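Local atomic coordinates of tRNA endonuclease VMS1 (Saccharomyces cerevisiae, PDB entry 5WHG), a protein that associates with 60S ribosomal subunits and cleaves polypeptidyl-tRNAs downstream of ribosome-associated quality control, releasing incomplete polypeptides for degradation. Residues Lys19-Leu27 / Ala357-Lys365; Cys46-Ser52 / His62-Val72. One frame throughout, in Å; residues are numbered along the deposited sequence.

Contact 1 belongs to the interior and contact 2 to the surface of the chain. Residues 19-27 pack on the end of helix 351-362, about 11 Å from the centre of the chain, through backbone hydrogen bonds, aromatic rings and aliphatic side chains. Contact 2, the zinc finger of residues 46-52 and 62-72, lies about 20 Å from that centre and relies on four metal bonds. The two share no helix or strand and do not touch, their nearest atoms being about 7 Å apart. Both nevertheless border the loop after strand 217-224, where Arg227 meets Tyr23 and Tyr363 of contact 1 and Gln226 meets Tyr63 of contact 2. In sequence, the finger falls between the two partners of contact 1.

Contact 1. Residues Lys19-Leu27 / Ala357-Lys365; sequences KNDLYIFDL and AWCELSYLK
Tyr23 swings its ring opposite its own backbone nitrogen (chi1 -171°), sending the hydroxyl to Trp358, whereas Tyr363 keeps its ring beside its nitrogen (chi1 -73°) and slips between Tyr23 and Lys19. On one face of the Tyr363 ring, Tyr23 CD1 lies 3.5 Å from Tyr363 CZ, the two ring planes inclined at 59°. Over the opposite face, Lys19 NZ makes a cation-pi contact 4.3 Å from the Tyr363 ring centroid. The backbones join in an isolated antiparallel bridge with Tyr23 and Tyr363 as its non-hydrogen-bonded pair: Ile24 N donates to Ser362 O (2.8 Å) and Leu364 N to Leu22 O (3.0 Å). Next to the bridge, Ile24 CG1 meets Leu364 CD2 at 3.6 Å, and both side chains rest on Ile178 of strand 176-179. This bridge ties the N-terminal loop to the end of helix 351-362, a helix of the VLRF1 domain. Phe25 CE2 touches the indole of Trp358 at CZ2 (3.6 Å). The main polar partner of Tyr23 OH is the carbonyl of His225; a water donates to the hydroxyl, and Trp358 NE1 adds a weak bond of 3.4 Å. With these partners the phenol oxygen is satisfied and the ring's rotation probably held.

Contact 2. Residues Cys46-Ser52 / His62-Val72; sequences CSVCQMS and HYQTDYHLMNV. With ZN (zinc ion), chain B.
Cys46 and Cys49 meet His62 and His68 around a zinc ion, where the packing is closest. Cys46 SG binds the metal at 2.4 Å and Cys49 SG at 2.3 Å; His62 uses NE2, at 2.6 Å from zinc, while His68, its CG anti to the backbone N (chi1 180°), turns ND1 to it. Cys46 SG comes in at the edge of the His68 imidazole, and Cys49 SG at that of His62. Val48 sets CG1 against both His68 CE1 (3.9 Å) and Val72 CG2 (4.1 Å), with CG2 against the carbonyl of Asn71. Replaced by an alanine, Val48 would probably leave a gap beside His68 and Val72 and hold the CxxC loop less firmly against helix 66-76. This is a C2H2 zinc finger with a CxxC pair on one side, its first histidine lying ahead of the helix and its second within it. Thr65, the N-cap of that helix, links the two: its OG1 accepts from the backbone N of His68 and, at 2.9 Å, from ND1 of His62, a somewhat bent second-shell bond that is likely to steady the ring with NE2 toward zinc. The outer side is looser and more exposed. There the selenomethionine Met51, its chain extended, lays CE over the centre of the His62 ring (3.9 Å from the centroid), and its selenium only brushes Tyr67 CE2 at 4.4 Å.

Contact 1. Residues Lys19-Leu27 / Ala357-Lys365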
loop_
_atom_site.group_PDB
_atom_site.type_symbol
_atom_site.label_atom_id
_atom_site.label_comp_id
_atom_site.label_asym_id
_atom_site.label_seq_id
_atom_site.Cartn_x
_atom_site.Cartn_y
_atom_site.Cartn_z
ATOM N N LYS A 19 15.726 -9.467 5.454
ATOM C CA LYS A 19 14.460 -8.874 5.032
ATOM C C LYS A 19 14.552 -7.353 4.964
ATOM O O LYS A 19 13.896 -6.730 4.121
ATOM C CB LYS A 19 13.311 -9.297 5.957
ATOM C CG LYS A 19 11.932 -9.098 5.304
ATOM C CD LYS A 19 10.753 -9.502 6.185
ATOM C CE LYS A 19 9.494 -9.713 5.332
ATOM N NZ LYS A 19 8.223 -9.203 5.948
ATOM N N ASN A 20 15.379 -6.743 5.816
ATOM C CA ASN A 20 15.561 -5.297 5.782
ATOM C C ASN A 20 16.074 -4.809 4.436
ATOM O O ASN A 20 15.862 -3.642 4.091
ATOM C CB ASN A 20 16.535 -4.869 6.889
ATOM C CG ASN A 20 15.875 -4.009 7.945
ATOM O OD1 ASN A 20 14.898 -3.318 7.671
ATOM N ND2 ASN A 20 16.407 -4.046 9.162
ATOM N N ASP A 21 16.752 -5.671 3.677
ATOM C CA ASP A 21 17.321 -5.328 2.383
ATOM C C ASP A 21 16.362 -5.630 1.228
ATOM O O ASP A 21 16.795 -5.685 0.067
ATOM C CB ASP A 21 18.647 -6.077 2.162
ATOM C CG ASP A 21 19.617 -5.964 3.344
ATOM O OD1 ASP A 21 19.643 -4.915 4.027
ATOM O OD2 ASP A 21 20.371 -6.938 3.578
ATOM N N LEU A 22 15.074 -5.821 1.522
ATOM C CA LEU A 22 14.132 -6.366 0.560
ATOM C C LEU A 22 12.872 -5.520 0.440
ATOM O O LEU A 22 11.931 -5.929 -0.255
ATOM C CB LEU A 22 13.759 -7.805 0.940
ATOM C CG LEU A 22 14.905 -8.812 0.812
ATOM C CD1 LEU A 22 14.506 -10.185 1.337
ATOM C CD2 LEU A 22 15.397 -8.908 -0.634
ATOM N N TYR A 23 12.822 -4.369 1.105
ATOM C CA TYR A 23 11.660 -3.496 0.995
ATOM C C TYR A 23 11.587 -2.907 -0.410
ATOM O O TYR A 23 12.501 -2.199 -0.847
ATOM C CB TYR A 23 11.720 -2.385 2.037
ATOM C CG TYR A 23 10.445 -1.573 2.128
ATOM C CD1 TYR A 23 9.256 -2.154 2.545
ATOM C CD2 TYR A 23 10.432 -0.227 1.808
ATOM C CE1 TYR A 23 8.099 -1.416 2.635
ATOM C CE2 TYR A 23 9.269 0.517 1.898
ATOM C CZ TYR A 23 8.114 -0.081 2.310
ATOM O OH TYR A 23 6.966 0.659 2.398
ATOM N N ILE A 24 10.478 -3.175 -1.100
ATOM C CA ILE A 24 10.339 -2.823 -2.503
ATOM C C ILE A 24 10.503 -1.325 -2.773
ATOM O O ILE A 24 10.908 -0.943 -3.875
ATOM C CB ILE A 24 8.982 -3.362 -2.993
ATOM C CG1 ILE A 24 9.047 -4.891 -3.066
ATOM C CG2 ILE A 24 8.615 -2.784 -4.345
ATOM C CD1 ILE A 24 7.690 -5.548 -3.036
ATOM N N PHE A 25 10.257 -0.462 -1.785
ATOM C CA PHE A 25 10.355 0.979 -1.991
ATOM C C PHE A 25 11.644 1.585 -1.439
ATOM O O PHE A 25 11.740 2.811 -1.308
ATOM C CB PHE A 25 9.137 1.672 -1.386
ATOM C CG PHE A 25 7.832 1.191 -1.955
ATOM C CD1 PHE A 25 7.550 1.361 -3.308
ATOM C CD2 PHE A 25 6.899 0.555 -1.153
ATOM C CE1 PHE A 25 6.359 0.920 -3.848
ATOM C CE2 PHE A 25 5.702 0.111 -1.687
ATOM C CZ PHE A 25 5.429 0.300 -3.035
ATOM N N ASP A 26 12.641 0.753 -1.136
ATOM C CA ASP A 26 13.871 1.209 -0.507
ATOM C C ASP A 26 15.001 0.214 -0.774
ATOM O O ASP A 26 15.810 -0.072 0.111
ATOM C CB ASP A 26 13.641 1.398 0.994
ATOM C CG ASP A 26 14.752 2.183 1.676
ATOM O OD1 ASP A 26 15.681 2.652 0.974
ATOM O OD2 ASP A 26 14.685 2.323 2.922
ATOM N N LEU A 27 15.057 -0.323 -1.993
ATOM C CA LEU A 27 16.106 -1.262 -2.361
ATOM C C LEU A 27 17.387 -0.530 -2.750
ATOM O O LEU A 27 17.358 0.470 -3.478
ATOM C CB LEU A 27 15.649 -2.135 -3.528
ATOM C CG LEU A 27 14.347 -2.919 -3.439
ATOM C CD1 LEU A 27 13.933 -3.332 -4.848
ATOM C CD2 LEU A 27 14.509 -4.142 -2.545
ATOM N N ALA A 357 -0.816 -7.150 6.259
ATOM C CA ALA A 357 -1.061 -7.139 4.825
ATOM C C ALA A 357 -0.036 -6.281 4.101
ATOM O O ALA A 357 0.507 -6.691 3.070
ATOM C CB ALA A 357 -2.475 -6.640 4.551
ATOM N N TRP A 358 0.246 -5.083 4.626
ATOM C CA TRP A 358 1.192 -4.200 3.947
ATOM C C TRP A 358 2.584 -4.818 3.888
ATOM O O TRP A 358 3.226 -4.819 2.833
ATOM C CB TRP A 358 1.256 -2.826 4.617
ATOM C CG TRP A 358 2.162 -1.893 3.854
ATOM C CD1 TRP A 358 3.325 -1.325 4.294
ATOM C CD2 TRP A 358 1.992 -1.455 2.496
ATOM N NE1 TRP A 358 3.884 -0.545 3.301
ATOM C CE2 TRP A 358 3.091 -0.612 2.185
ATOM C CE3 TRP A 358 1.019 -1.693 1.514
ATOM C CZ2 TRP A 358 3.241 0.003 0.928
ATOM C CZ3 TRP A 358 1.172 -1.088 0.261
ATOM C CH2 TRP A 358 2.279 -0.242 -0.015
ATOM N N CYS A 359 3.074 -5.345 5.011
ATOM C CA CYS A 359 4.400 -5.962 4.989
ATOM C C CYS A 359 4.435 -7.136 4.026
ATOM O O CYS A 359 5.446 -7.364 3.355
ATOM C CB CYS A 359 4.821 -6.411 6.384
ATOM S SG CYS A 359 5.207 -5.065 7.520
ATOM N N GLU A 360 3.325 -7.875 3.929
ATOM C CA GLU A 360 3.199 -8.972 2.972
ATOM C C GLU A 360 3.217 -8.497 1.513
ATOM O O GLU A 360 3.619 -9.260 0.631
ATOM C CB GLU A 360 1.915 -9.747 3.259
ATOM C CG GLU A 360 1.637 -10.877 2.308
ATOM C CD GLU A 360 2.787 -11.848 2.241
ATOM O OE1 GLU A 360 3.146 -12.250 1.114
ATOM O OE2 GLU A 360 3.340 -12.195 3.313
ATOM N N LEU A 361 2.774 -7.268 1.222
ATOM C CA LEU A 361 2.824 -6.777 -0.157
ATOM C C LEU A 361 4.127 -6.059 -0.503
ATOM O O LEU A 361 4.507 -6.009 -1.682
ATOM C CB LEU A 361 1.669 -5.809 -0.433
ATOM C CG LEU A 361 0.214 -6.268 -0.552
ATOM C CD1 LEU A 361 -0.719 -5.107 -0.209
ATOM C CD2 LEU A 361 -0.075 -6.772 -1.955
ATOM N N SER A 362 4.822 -5.512 0.485
ATOM C CA SER A 362 5.847 -4.522 0.223
ATOM C C SER A 362 7.269 -5.054 0.363
ATOM O O SER A 362 8.222 -4.287 0.173
ATOM C CB SER A 362 5.627 -3.314 1.145
ATOM O OG SER A 362 5.675 -3.698 2.511
ATOM N N TYR A 363 7.451 -6.339 0.667
ATOM C CA TYR A 363 8.777 -6.946 0.756
ATOM C C TYR A 363 8.898 -8.060 -0.273
ATOM O O TYR A 363 7.969 -8.859 -0.450
ATOM C CB TYR A 363 9.062 -7.514 2.153
ATOM C CG TYR A 363 9.308 -6.454 3.196
ATOM C CD1 TYR A 363 8.240 -5.845 3.860
ATOM C CD2 TYR A 363 10.607 -6.064 3.532
ATOM C CE1 TYR A 363 8.455 -4.872 4.814
ATOM C CE2 TYR A 363 10.834 -5.091 4.498
ATOM C CZ TYR A 363 9.751 -4.496 5.128
ATOM O OH TYR A 363 9.954 -3.528 6.080
ATOM N N LEU A 364 10.042 -8.114 -0.951
ATOM C CA LEU A 364 10.251 -9.205 -1.890
ATOM C C LEU A 364 10.261 -10.532 -1.135
ATOM O O LEU A 364 10.601 -10.593 0.047
ATOM C CB LEU A 364 11.553 -9.008 -2.662
ATOM C CG LEU A 364 11.658 -7.795 -3.584
ATOM C CD1 LEU A 364 13.011 -7.781 -4.263
ATOM C CD2 LEU A 364 10.527 -7.753 -4.625
ATOM N N LYS A 365 9.847 -11.597 -1.813
ATOM C CA LYS A 365 9.898 -12.939 -1.245
ATOM C C LYS A 365 10.934 -13.786 -1.974
ATOM O O LYS A 365 11.086 -13.683 -3.194
ATOM C CB LYS A 365 8.535 -13.631 -1.309
ATOM C CG LYS A 365 7.657 -13.285 -0.157
ATOM C CD LYS A 365 6.887 -14.500 0.299
ATOM C CE LYS A 365 5.827 -14.860 -0.704
ATOM N NZ LYS A 365 4.797 -13.786 -0.763
HETATM O O HOH W 1 6.166 0.576 5.286
#

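Contact 2. Residues Cys46-Ser52 / His62-Val72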
loop_
_atom_site.group_PDB
_atom_site.type_symbol
_atom_site.label_atom_id
_atom_site.label_comp_id
_atom_site.label_asym_id
_atom_site.label_seq_id
_atom_site.Cartn_x
_atom_site.Cartn_y
_atom_site.Cartn_z
ATOM N N CYS A 46 14.573 17.953 -0.886
ATOM C CA CYS A 46 13.170 17.724 -0.557
ATOM C C CYS A 46 12.234 18.713 -1.239
ATOM O O CYS A 46 12.318 19.922 -1.029
ATOM C CB CYS A 46 12.930 17.799 0.940
ATOM S SG CYS A 46 11.170 17.656 1.276
ATOM N N SER A 47 11.316 18.178 -2.041
ATOM C CA SER A 47 10.464 19.022 -2.867
ATOM C C SER A 47 9.258 19.539 -2.096
ATOM O O SER A 47 8.769 20.639 -2.383
ATOM C CB SER A 47 10.017 18.238 -4.099
ATOM O OG SER A 47 9.822 16.868 -3.762
ATOM N N VAL A 48 8.776 18.771 -1.116
ATOM C CA VAL A 48 7.582 19.167 -0.379
ATOM C C VAL A 48 7.898 20.151 0.742
ATOM O O VAL A 48 6.987 20.815 1.248
ATOM C CB VAL A 48 6.865 17.921 0.168
ATOM C CG1 VAL A 48 7.600 17.359 1.358
ATOM C CG2 VAL A 48 5.442 18.253 0.529
ATOM N N CYS A 49 9.168 20.281 1.128
ATOM C CA CYS A 49 9.593 21.250 2.128
ATOM C C CYS A 49 10.297 22.456 1.531
ATOM O O CYS A 49 10.516 23.431 2.254
ATOM C CB CYS A 49 10.530 20.593 3.148
ATOM S SG CYS A 49 9.871 19.104 3.941
ATOM N N GLN A 50 10.657 22.410 0.245
ATOM C CA GLN A 50 11.474 23.445 -0.398
ATOM C C GLN A 50 12.798 23.632 0.346
ATOM O O GLN A 50 13.281 24.755 0.535
ATOM C CB GLN A 50 10.708 24.767 -0.517
ATOM C CG GLN A 50 9.318 24.633 -1.154
ATOM C CD GLN A 50 8.573 25.966 -1.268
ATOM O OE1 GLN A 50 9.176 27.020 -1.494
ATOM N NE2 GLN A 50 7.253 25.917 -1.114
HETATM N N MSE A 51 13.400 22.511 0.751
HETATM C CA MSE A 51 14.555 22.517 1.647
HETATM C C MSE A 51 15.651 21.510 1.245
HETATM O O MSE A 51 15.455 20.294 1.304
HETATM C CB MSE A 51 14.068 22.249 3.074
HETATM C CG MSE A 51 15.128 21.954 4.120
HETATM SE SE MSE A 51 14.212 21.343 5.736
HETATM C CE MSE A 51 15.629 20.280 6.564
ATOM N N SER A 52 16.807 22.036 0.842
ATOM C CA SER A 52 17.941 21.216 0.411
ATOM C C SER A 52 19.017 21.096 1.497
ATOM O O SER A 52 19.574 20.018 1.721
ATOM C CB SER A 52 18.557 21.796 -0.863
ATOM O OG SER A 52 18.834 23.172 -0.693
ATOM N N HIS A 62 17.064 13.848 6.453
ATOM C CA HIS A 62 15.787 14.544 6.583
ATOM C C HIS A 62 14.690 13.775 5.866
ATOM O O HIS A 62 14.204 14.204 4.833
ATOM C CB HIS A 62 15.895 15.973 6.029
ATOM C CG HIS A 62 14.573 16.641 5.785
ATOM N ND1 HIS A 62 13.576 16.694 6.735
ATOM C CD2 HIS A 62 14.074 17.250 4.682
ATOM C CE1 HIS A 62 12.529 17.328 6.236
ATOM N NE2 HIS A 62 12.803 17.670 4.990
ATOM N N TYR A 63 14.294 12.625 6.395
ATOM C CA TYR A 63 13.239 11.877 5.726
ATOM C C TYR A 63 12.456 11.056 6.736
ATOM O O TYR A 63 11.334 10.610 6.460
ATOM C CB TYR A 63 13.818 10.989 4.618
ATOM C CG TYR A 63 13.634 11.581 3.237
ATOM C CD1 TYR A 63 12.478 11.362 2.525
ATOM C CD2 TYR A 63 14.617 12.375 2.653
ATOM C CE1 TYR A 63 12.299 11.911 1.271
ATOM C CE2 TYR A 63 14.437 12.934 1.397
ATOM C CZ TYR A 63 13.273 12.693 0.714
ATOM O OH TYR A 63 13.076 13.229 -0.538
ATOM N N GLN A 64 13.057 10.848 7.905
ATOM C CA GLN A 64 12.364 10.298 9.056
ATOM C C GLN A 64 12.066 11.367 10.097
ATOM O O GLN A 64 11.463 11.057 11.133
ATOM C CB GLN A 64 13.180 9.156 9.675
ATOM C CG GLN A 64 12.450 7.819 9.689
ATOM C CD GLN A 64 13.329 6.670 10.151
ATOM O OE1 GLN A 64 13.811 5.880 9.340
ATOM N NE2 GLN A 64 13.536 6.569 11.459
ATOM N N THR A 65 12.464 12.615 9.842
ATOM C CA THR A 65 12.107 13.720 10.721
ATOM C C THR A 65 10.596 13.901 10.753
ATOM O O THR A 65 9.909 13.699 9.749
ATOM C CB THR A 65 12.770 15.016 10.249
ATOM O OG1 THR A 65 12.196 15.413 8.999
ATOM C CG2 THR A 65 14.262 14.824 10.061
ATOM N N ASP A 66 10.073 14.286 11.917
ATOM C CA ASP A 66 8.646 14.560 12.004
ATOM C C ASP A 66 8.252 15.786 11.194
ATOM O O ASP A 66 7.070 15.945 10.875
ATOM C CB ASP A 66 8.221 14.744 13.461
ATOM C CG ASP A 66 8.332 13.465 14.265
ATOM O OD1 ASP A 66 7.981 12.394 13.720
ATOM O OD2 ASP A 66 8.774 13.533 15.436
ATOM N N TYR A 67 9.209 16.650 10.849
ATOM C CA TYR A 67 8.890 17.805 10.018
ATOM C C TYR A 67 8.487 17.374 8.614
ATOM O O TYR A 67 7.400 17.718 8.133
ATOM C CB TYR A 67 10.078 18.755 9.962
ATOM C CG TYR A 67 9.773 20.053 9.262
ATOM C CD1 TYR A 67 8.871 20.956 9.799
ATOM C CD2 TYR A 67 10.405 20.386 8.073
ATOM C CE1 TYR A 67 8.601 22.150 9.165
ATOM C CE2 TYR A 67 10.145 21.578 7.436
ATOM C CZ TYR A 67 9.241 22.454 7.982
ATOM O OH TYR A 67 8.982 23.641 7.340
ATOM N N HIS A 68 9.357 16.609 7.944
ATOM C CA HIS A 68 9.034 16.084 6.625
ATOM C C HIS A 68 7.691 15.364 6.605
ATOM O O HIS A 68 6.969 15.427 5.606
ATOM C CB HIS A 68 10.133 15.134 6.153
ATOM C CG HIS A 68 9.880 14.544 4.798
ATOM N ND1 HIS A 68 10.280 15.161 3.630
ATOM C CD2 HIS A 68 9.258 13.399 4.425
ATOM C CE1 HIS A 68 9.918 14.420 2.598
ATOM N NE2 HIS A 68 9.295 13.345 3.053
ATOM N N LEU A 69 7.327 14.689 7.693
ATOM C CA LEU A 69 6.100 13.903 7.661
ATOM C C LEU A 69 4.863 14.791 7.649
ATOM O O LEU A 69 3.887 14.499 6.944
ATOM C CB LEU A 69 6.064 12.940 8.843
ATOM C CG LEU A 69 6.574 11.539 8.500
ATOM C CD1 LEU A 69 6.420 10.607 9.688
ATOM C CD2 LEU A 69 5.837 10.998 7.273
HETATM N N MSE A 70 4.877 15.875 8.411
HETATM C CA MSE A 70 3.712 16.749 8.447
HETATM C C MSE A 70 3.554 17.497 7.124
HETATM O O MSE A 70 2.439 17.722 6.662
HETATM C CB MSE A 70 3.813 17.729 9.614
HETATM C CG MSE A 70 4.054 17.052 10.951
HETATM SE SE MSE A 70 4.398 18.311 12.409
HETATM C CE MSE A 70 2.550 18.858 12.748
ATOM N N ASN A 71 4.680 17.870 6.512
ATOM C CA ASN A 71 4.623 18.538 5.218
ATOM C C ASN A 71 4.127 17.600 4.123
ATOM O O ASN A 71 3.375 18.019 3.236
ATOM C CB ASN A 71 5.989 19.100 4.867
ATOM C CG ASN A 71 6.179 20.473 5.406
ATOM O OD1 ASN A 71 5.300 21.316 5.280
ATOM N ND2 ASN A 71 7.317 20.714 6.032
ATOM N N VAL A 72 4.555 16.334 4.156
ATOM C CA VAL A 72 3.950 15.325 3.289
ATOM C C VAL A 72 2.453 15.265 3.544
ATOM O O VAL A 72 1.637 15.336 2.616
ATOM C CB VAL A 72 4.604 13.949 3.513
ATOM C CG1 VAL A 72 3.706 12.860 2.970
ATOM C CG2 VAL A 72 5.961 13.864 2.848
HETATM ZN ZN ZN B . 10.754 16.983 3.550
#